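Local coordinates for protein tyrosinase (Aspergillus oryzae, PDB 6JUB) that probably oxidises L-tyrosine and L-dopa to L-dopaquinone with molecular oxygen at a pair of copper ions, a step of melanin biosynthesis, at residues H98-F103 against K401-D406; Y478-L483 against V537-Q542. The protein carries 1 engineered substitution. All blocks are in the same frame, centred on the assembly; numbering follows the deposited sequence.

Interaction 1. Residues H98-F103 against K401-D406; sequences HNNYTF and KVSKDD. With CU (copper (II) ion), chain E; PER (peroxide ion), chain G.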
loop_
_atom_site.group_PDB
_atom_site.type_symbol
_atom_site.label_atom_id
_atom_site.label_comp_id
_atom_site.label_asym_id
_atom_site.label_seq_id
_atom_site.Cartn_x
_atom_site.Cartn_y
_atom_site.Cartn_z
ATOM N N HIS B 98 9.734 -27.089 -10.467
ATOM C CA HIS B 98 9.284 -27.035 -9.083
ATOM C C HIS B 98 8.980 -28.444 -8.584
ATOM O O HIS B 98 8.638 -29.315 -9.390
ATOM C CB HIS B 98 8.045 -26.139 -8.952
ATOM C CG HIS B 98 8.303 -24.771 -9.523
ATOM N ND1 HIS B 98 7.834 -24.370 -10.748
ATOM C CD2 HIS B 98 9.016 -23.727 -9.042
ATOM C CE1 HIS B 98 8.236 -23.122 -10.994
ATOM N NE2 HIS B 98 8.965 -22.701 -9.967
ATOM N N ASN B 99 9.121 -28.643 -7.277
ATOM C CA ASN B 99 8.940 -29.949 -6.661
ATOM C C ASN B 99 9.796 -31.027 -7.321
ATOM O O ASN B 99 9.353 -32.168 -7.481
ATOM C CB ASN B 99 7.471 -30.389 -6.667
ATOM C CG ASN B 99 7.140 -31.351 -5.539
ATOM O OD1 ASN B 99 7.464 -31.095 -4.377
ATOM N ND2 ASN B 99 6.484 -32.463 -5.865
ATOM N N ASN B 100 11.032 -30.693 -7.670
ATOM C CA ASN B 100 11.994 -31.706 -8.099
ATOM C C ASN B 100 13.408 -31.238 -7.763
ATOM O O ASN B 100 13.616 -30.045 -7.525
ATOM C CB ASN B 100 11.885 -31.994 -9.592
ATOM C CG ASN B 100 12.470 -33.340 -9.988
ATOM O OD1 ASN B 100 12.790 -34.214 -9.182
ATOM N ND2 ASN B 100 12.634 -33.529 -11.291
ATOM N N TYR B 101 14.355 -32.167 -7.766
ATOM C CA TYR B 101 15.673 -31.930 -7.188
ATOM C C TYR B 101 16.528 -30.995 -8.032
ATOM O O TYR B 101 17.565 -30.536 -7.573
ATOM C CB TYR B 101 16.392 -33.266 -6.994
ATOM C CG TYR B 101 15.512 -34.286 -6.301
ATOM C CD1 TYR B 101 15.141 -34.082 -4.974
ATOM C CD2 TYR B 101 15.054 -35.429 -6.952
ATOM C CE1 TYR B 101 14.338 -35.003 -4.329
ATOM C CE2 TYR B 101 14.253 -36.356 -6.310
ATOM C CZ TYR B 101 13.896 -36.133 -4.994
ATOM O OH TYR B 101 13.102 -37.029 -4.314
ATOM N N THR B 102 16.086 -30.710 -9.247
ATOM C CA THR B 102 16.744 -29.720 -10.087
ATOM C C THR B 102 16.171 -28.326 -9.872
ATOM O O THR B 102 16.518 -27.386 -10.598
ATOM C CB THR B 102 16.604 -30.143 -11.562
ATOM O OG1 THR B 102 15.245 -30.513 -11.830
ATOM C CG2 THR B 102 17.463 -31.379 -11.825
ATOM N N PHE B 103 15.301 -28.136 -8.880
ATOM C CA PHE B 103 14.792 -26.795 -8.582
ATOM C C PHE B 103 15.912 -25.793 -8.379
ATOM O O PHE B 103 15.876 -24.696 -8.972
ATOM C CB PHE B 103 13.892 -26.880 -7.343
ATOM C CG PHE B 103 13.636 -25.552 -6.677
ATOM C CD1 PHE B 103 12.764 -24.625 -7.229
ATOM C CD2 PHE B 103 14.279 -25.228 -5.496
ATOM C CE1 PHE B 103 12.561 -23.402 -6.628
ATOM C CE2 PHE B 103 14.083 -24.005 -4.881
ATOM C CZ PHE B 103 13.224 -23.083 -5.452
ATOM N N LYS B 401 19.628 -38.547 -8.091
ATOM C CA LYS B 401 20.541 -38.978 -9.147
ATOM C C LYS B 401 19.758 -39.215 -10.433
ATOM O O LYS B 401 20.249 -39.029 -11.548
ATOM C CB LYS B 401 21.337 -40.228 -8.739
ATOM N N VAL B 402 18.489 -39.608 -10.318
ATOM C CA VAL B 402 17.719 -39.826 -11.547
ATOM C C VAL B 402 17.614 -38.558 -12.378
ATOM O O VAL B 402 17.502 -38.597 -13.603
ATOM C CB VAL B 402 16.307 -40.359 -11.242
ATOM N N SER B 403 17.639 -37.401 -11.723
ATOM C CA SER B 403 17.323 -36.146 -12.403
ATOM C C SER B 403 18.578 -35.347 -12.714
ATOM O O SER B 403 18.579 -34.331 -13.407
ATOM C CB SER B 403 16.378 -35.332 -11.509
ATOM O OG SER B 403 17.077 -34.891 -10.352
ATOM N N LYS B 404 19.708 -35.809 -12.191
ATOM C CA LYS B 404 20.953 -35.070 -12.331
ATOM C C LYS B 404 21.212 -34.653 -13.770
ATOM O O LYS B 404 21.714 -33.562 -14.040
ATOM C CB LYS B 404 22.116 -35.938 -11.827
ATOM C CG LYS B 404 23.436 -35.184 -11.814
ATOM C CD LYS B 404 24.543 -35.997 -11.172
ATOM C CE LYS B 404 25.069 -37.051 -12.134
ATOM N NZ LYS B 404 25.663 -36.441 -13.359
ATOM N N ASP B 405 20.909 -35.540 -14.715
ATOM C CA ASP B 405 21.306 -35.306 -16.096
ATOM C C ASP B 405 20.142 -34.731 -16.893
ATOM O O ASP B 405 20.185 -34.723 -18.121
ATOM C CB ASP B 405 21.798 -36.604 -16.741
ATOM C CG ASP B 405 23.075 -37.179 -16.172
ATOM O OD1 ASP B 405 23.953 -36.415 -15.717
ATOM O OD2 ASP B 405 23.231 -38.425 -16.190
ATOM N N ASP B 406 19.103 -34.234 -16.218
ATOM C CA ASP B 406 18.012 -33.590 -16.934
ATOM C C ASP B 406 18.479 -32.348 -17.686
ATOM O O ASP B 406 19.265 -31.557 -17.155
ATOM C CB ASP B 406 16.878 -33.172 -15.988
ATOM C CG ASP B 406 16.028 -34.352 -15.551
ATOM O OD1 ASP B 406 16.338 -35.481 -15.975
ATOM O OD2 ASP B 406 15.079 -34.127 -14.772
HETATM CU CU CU E . 10.251 -20.978 -10.040
HETATM O O1 PER G . 10.370 -20.747 -8.144
HETATM O O2 PER G . 9.602 -19.448 -8.693
HETATM O O HOH W 1 14.445 -31.499 -14.133
#
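Ser403 and Thr102 form the centre of this contact, and no direct hydrogen bond crosses it. The methyl CG2 of Thr102 lies 3.5 Å from Ser403 O and also touches the hydroxyl OG of Ser403. The carbonyl it meets is already used within its own segment: Ser403 O accepts from Asp406 N and closes a type I turn. Ser403 OG sits between its backbone N and carbonyl carbon (chi1 69°). With this torsion Ser403 OG lies 3.8 Å from Tyr101 CB and at the edge of the Tyr101 ring, near its plane. These are packing contacts; the hydrogen-bond partner of that hydroxyl is Ser400 O, just ahead of the segment. The loop 98-103 belongs to the type 3 copper site of the tyrosinase family. His98 NE2 binds a copper ion at 2.1 Å, together with His71 and His107, and a peroxide completes the site. The segment then makes a type I turn from Asn100 to Phe103 and enters helix 103-129, with Thr102 at the N-cap position. Asn100 ND2 lies against Ser403 CB at 4.2 Å. His98 itself does not touch 401-406; the contact is made by Asn100, Tyr101 and Thr102. One water ties the two loops together. It lies 2.6 Å from Thr102 OG1 and donates to Asp406 OD2 at 2.8 Å.

Interaction 2. Residues Y478-L483 against V537-Q542; sequences YSRYAL and VLSVSQ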
loop_
_atom_site.group_PDB
_atom_site.type_symbol
_atom_site.label_atom_id
_atom_site.label_comp_id
_atom_site.label_asym_id
_atom_site.label_seq_id
_atom_site.Cartn_x
_atom_site.Cartn_y
_atom_site.Cartn_z
ATOM N N TYR B 478 2.118 -33.091 2.289
ATOM C CA TYR B 478 0.888 -32.819 1.558
ATOM C C TYR B 478 1.102 -33.117 0.079
ATOM O O TYR B 478 2.245 -33.315 -0.343
ATOM C CB TYR B 478 0.474 -31.349 1.734
ATOM C CG TYR B 478 1.523 -30.393 1.199
ATOM C CD1 TYR B 478 2.614 -30.035 1.989
ATOM C CD2 TYR B 478 1.431 -29.848 -0.074
ATOM C CE1 TYR B 478 3.579 -29.160 1.520
ATOM C CE2 TYR B 478 2.400 -28.981 -0.554
ATOM C CZ TYR B 478 3.470 -28.643 0.246
ATOM O OH TYR B 478 4.440 -27.780 -0.219
ATOM N N SER B 479 0.024 -33.146 -0.688
ATOM C CA SER B 479 0.118 -33.246 -2.145
ATOM C C SER B 479 -0.123 -31.881 -2.787
ATOM O O SER B 479 -1.136 -31.234 -2.504
ATOM C CB SER B 479 -0.899 -34.263 -2.668
ATOM O OG SER B 479 -1.020 -34.159 -4.075
ATOM N N ARG B 480 0.800 -31.439 -3.642
ATOM C CA ARG B 480 0.650 -30.139 -4.292
ATOM C C ARG B 480 -0.548 -30.120 -5.235
ATOM O O ARG B 480 -0.946 -29.042 -5.677
ATOM C CB ARG B 480 1.910 -29.762 -5.066
ATOM C CG ARG B 480 2.211 -30.602 -6.307
ATOM C CD ARG B 480 3.649 -30.326 -6.724
ATOM N NE ARG B 480 4.074 -30.908 -7.988
ATOM C CZ ARG B 480 4.241 -30.212 -9.108
ATOM N NH1 ARG B 480 4.005 -28.901 -9.129
ATOM N NH2 ARG B 480 4.636 -30.807 -10.222
ATOM N N TYR B 481 -1.110 -31.280 -5.550
ATOM C CA TYR B 481 -2.226 -31.370 -6.475
ATOM C C TYR B 481 -3.582 -31.440 -5.767
ATOM O O TYR B 481 -4.580 -31.585 -6.471
ATOM C CB TYR B 481 -2.140 -32.644 -7.318
ATOM C CG TYR B 481 -0.870 -32.843 -8.094
ATOM C CD1 TYR B 481 -0.796 -32.479 -9.434
ATOM C CD2 TYR B 481 0.249 -33.400 -7.492
ATOM C CE1 TYR B 481 0.370 -32.665 -10.152
ATOM C CE2 TYR B 481 1.415 -33.584 -8.209
ATOM C CZ TYR B 481 1.473 -33.214 -9.532
ATOM O OH TYR B 481 2.640 -33.403 -10.240
ATOM N N ALA B 482 -3.603 -31.404 -4.442
ATOM C CA ALA B 482 -4.779 -31.718 -3.649
ATOM C C ALA B 482 -5.991 -30.865 -4.004
ATOM O O ALA B 482 -7.127 -31.290 -3.776
ATOM C CB ALA B 482 -4.477 -31.545 -2.161
ATOM N N LEU B 483 -5.772 -29.664 -4.514
ATOM C CA LEU B 483 -6.845 -28.725 -4.819
ATOM C C LEU B 483 -6.940 -28.454 -6.316
ATOM O O LEU B 483 -7.131 -27.317 -6.753
ATOM C CB LEU B 483 -6.603 -27.415 -4.053
ATOM C CG LEU B 483 -7.850 -26.656 -3.619
ATOM C CD1 LEU B 483 -8.813 -27.580 -2.877
ATOM C CD2 LEU B 483 -7.485 -25.458 -2.756
ATOM N N VAL B 537 3.708 -38.290 -6.302
ATOM C CA VAL B 537 4.773 -37.704 -5.493
ATOM C C VAL B 537 4.192 -36.717 -4.495
ATOM O O VAL B 537 3.216 -36.012 -4.761
ATOM C CB VAL B 537 5.832 -36.999 -6.366
ATOM N N LEU B 538 4.772 -36.649 -3.298
ATOM C CA LEU B 538 4.244 -35.705 -2.306
ATOM C C LEU B 538 5.191 -34.532 -2.116
ATOM O O LEU B 538 6.198 -34.442 -2.818
ATOM C CB LEU B 538 4.047 -36.441 -0.971
ATOM C CG LEU B 538 3.010 -37.566 -1.045
ATOM C CD1 LEU B 538 2.980 -38.362 0.246
ATOM C CD2 LEU B 538 1.639 -36.983 -1.369
ATOM N N SER B 539 4.865 -33.671 -1.161
ATOM C CA SER B 539 5.694 -32.523 -0.825
ATOM C C SER B 539 5.858 -32.417 0.688
ATOM O O SER B 539 4.920 -32.720 1.438
ATOM C CB SER B 539 5.080 -31.250 -1.414
ATOM O OG SER B 539 5.074 -31.303 -2.838
ATOM N N VAL B 540 7.041 -32.001 1.147
ATOM C CA VAL B 540 7.255 -31.847 2.582
ATOM C C VAL B 540 7.845 -30.488 2.950
ATOM O O VAL B 540 8.485 -29.767 2.182
ATOM C CB VAL B 540 8.155 -32.945 3.176
ATOM C CG1 VAL B 540 7.489 -34.304 3.057
ATOM C CG2 VAL B 540 9.516 -32.937 2.487
ATOM N N SER B 541 7.581 -30.136 4.202
ATOM C CA SER B 541 8.140 -28.952 4.829
ATOM C C SER B 541 8.302 -29.207 6.324
ATOM O O SER B 541 7.839 -30.220 6.850
ATOM C CB SER B 541 7.270 -27.716 4.589
ATOM O OG SER B 541 7.941 -26.574 5.085
ATOM N N GLN B 542 8.970 -28.273 6.980
ATOM C CA GLN B 542 9.192 -28.392 8.425
ATOM C C GLN B 542 9.127 -26.997 9.044
ATOM O O GLN B 542 9.552 -26.048 8.400
ATOM C CB GLN B 542 10.548 -29.030 8.697
ATOM C CG GLN B 542 10.811 -29.318 10.169
ATOM C CD GLN B 542 12.309 -29.371 10.443
ATOM O OE1 GLN B 542 12.873 -28.372 10.905
ATOM N NE2 GLN B 542 12.892 -30.525 10.124
HETATM O O HOH W 2 3.158 -32.995 -4.131
#
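The ring of Tyr478 carries Ser539 CB on one face. Ser539 CB stands 3.5 Å above the plane of the Tyr478 ring, displaced toward the rim near CZ and CE2. It makes a CH-pi contact, 3.8 Å from Ser539 CB to the centroid of the Tyr478 ring. Tyr478 CG is placed between its backbone N and carbonyl carbon (chi1 61°), which folds the ring back over Ser539. Phe488 and Ile490 of strand 488-494 and Val514 and Asn516 of strand 510-516 also touch this side chain. The second flat group, the Tyr481 ring, has Ser479 OG in its plane, at the edge.

The backbones of Tyr478 and Ser539 are joined by two hydrogen bonds. Tyr478 N donates to Ser539 O at 3.0 Å. Ser539 N donates to Tyr478 O at 2.8 Å. Next to this pair, Leu538 CD2 packs against Ser479 CB at 3.9 Å. After Tyr478 the chain leaves the strand and makes a type I turn from Ser479 to Ala482. Ser479 OG accepts from Tyr481 N, an ST turn. One water is gripped by three atoms: it accepts from Arg480 N and donates to Val537 O and to Ser539 OG. Ser539 OG has a further partner in Asn99, beside the copper ligand His98. Tyr478 with Ser539 is a hydrogen-bonded antiparallel pair, and it joins the end of strand 471-478 to strand 539-544, an outermost strand of the mixed sheet in the tyrosinase C-terminal domain.

Overall arrangement
The two contacts come in series along the chain, and their centres are about 17 Å apart. Interaction 1 joins the loop before helix 103-129, in the central copper-binding domain, to the loop after helix 398-401. Interaction 2 lies wholly in the C-terminal domain, between strands 471-478 and 539-544 of its sheet. They meet at Asn99, where a hydrogen bond of 2.8 Å links Asn99 OD1 and Ser539 OG. Arg480 also packs on Asn99. The C-terminal domain thus reaches the residue that follows copper ligand His98. This is consistent with the family pattern, in which the C-terminal domain covers the active site of the proenzyme.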